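Local coordinates for uncharacterized ParM protein (Staphylococcus aureus, PDB 3JS6) that probably assembles into actin-like filaments that help segregate plasmid DNA between daughter cells, at residues K90-K93 against D94-E97. Numbering follows the deposited sequence.
Sequences KSFK and DLVE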
# COMPACT_ATOMS: atom_id res chain seq x y z
N LYS A 90 7.94 2.93 -18.00
CA LYS A 90 6.84 3.85 -18.36
C LYS A 90 5.57 3.59 -17.57
O LYS A 90 4.96 4.51 -17.04
CB LYS A 90 6.56 3.72 -19.85
CG LYS A 90 5.22 4.25 -20.29
CD LYS A 90 5.29 5.69 -20.66
CE LYS A 90 4.02 6.09 -21.38
NZ LYS A 90 3.85 5.31 -22.61
N SER A 91 5.17 2.32 -17.53
CA SER A 91 4.00 1.83 -16.81
C SER A 91 3.88 2.43 -15.40
O SER A 91 2.85 2.99 -14.99
CB SER A 91 4.13 0.30 -16.66
OG SER A 91 2.91 -0.29 -16.34
N PHE A 92 4.95 2.26 -14.63
CA PHE A 92 4.97 2.73 -13.26
C PHE A 92 5.05 4.24 -13.19
O PHE A 92 4.38 4.86 -12.36
CB PHE A 92 6.14 2.11 -12.50
CG PHE A 92 6.22 2.53 -11.05
CD1 PHE A 92 7.11 3.51 -10.64
CD2 PHE A 92 5.38 1.95 -10.10
CE1 PHE A 92 7.19 3.90 -9.31
CE2 PHE A 92 5.45 2.34 -8.76
CZ PHE A 92 6.36 3.32 -8.37
N LYS A 93 5.86 4.84 -14.05
CA LYS A 93 5.95 6.29 -14.04
C LYS A 93 4.59 6.92 -14.31
O LYS A 93 4.25 7.92 -13.68
CB LYS A 93 6.98 6.78 -15.06
CG LYS A 93 8.40 6.45 -14.62
CD LYS A 93 9.46 7.09 -15.50
CE LYS A 93 9.67 6.36 -16.80
NZ LYS A 93 10.84 6.94 -17.50
N ASP A 94 3.81 6.34 -15.22
CA ASP A 94 2.49 6.88 -15.53
C ASP A 94 1.55 6.68 -14.33
O ASP A 94 0.74 7.56 -14.00
CB ASP A 94 1.89 6.21 -16.77
CG ASP A 94 2.59 6.63 -18.08
OD1 ASP A 94 2.40 5.95 -19.11
OD2 ASP A 94 3.32 7.65 -18.09
N LEU A 95 1.65 5.52 -13.69
CA LEU A 95 0.85 5.21 -12.51
C LEU A 95 1.11 6.28 -11.43
O LEU A 95 0.18 6.78 -10.78
CB LEU A 95 1.24 3.84 -11.96
CG LEU A 95 0.55 3.42 -10.64
CD1 LEU A 95 -0.95 3.16 -10.89
CD2 LEU A 95 1.22 2.15 -10.10
N VAL A 96 2.37 6.63 -11.22
CA VAL A 96 2.71 7.64 -10.21
C VAL A 96 2.04 8.98 -10.54
O VAL A 96 1.42 9.61 -9.67
CB VAL A 96 4.25 7.82 -10.10
CG1 VAL A 96 4.58 9.03 -9.21
CG2 VAL A 96 4.87 6.56 -9.51
N GLU A 97 2.13 9.42 -11.80
CA GLU A 97 1.48 10.68 -12.19
C GLU A 97 -0.05 10.65 -11.98
O GLU A 97 -0.62 11.63 -11.48
CB GLU A 97 1.77 11.04 -13.66
CG GLU A 97 3.23 11.30 -13.99
CD GLU A 97 3.83 12.39 -13.14
OE1 GLU A 97 3.21 13.47 -13.06
OE2 GLU A 97 4.91 12.17 -12.55
O HOH W 1 6.17 9.77 -12.62
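Val96 sets its CG2 methyl over one face of the Phe92 ring, 3.9 Å from the ring centroid and displaced toward the rim at CE1, a CH-pi contact between residues one helical turn apart. Phe92 holds its CG anti to the backbone N (chi1 -179°), which carries the ring forward along the helix to meet that methyl; obliquely to the ring, Leu95 CD2 lies 4.2 Å from Phe92 CD2. Four successive backbone hydrogen bonds, each from N of residue i+4 to O of residue i, fix this spacing, among them Val96 N to Phe92 O at 2.9 Å and Asp94 N to Lys90 O at 2.8 Å. Lys93 O accepts two hydrogens, one from Glu97 N at 3.2 Å and one from a water. The same water donates to Glu97 OE2, its oxygen 2.7 Å from that atom. That carboxylate in turn forms a salt bridge with Arg141. Further out, Phe11 meets Phe92 edge-to-face, and Leu136 and Leu137 of helix 128-137 pack on Phe92 and Val96 respectively. Apolar side chains thus join helix 90-104 to the core of the actin-like N-terminal domain, while the buried Glu97 carboxylate, met by Arg141 and the shared water, probably stays ionised.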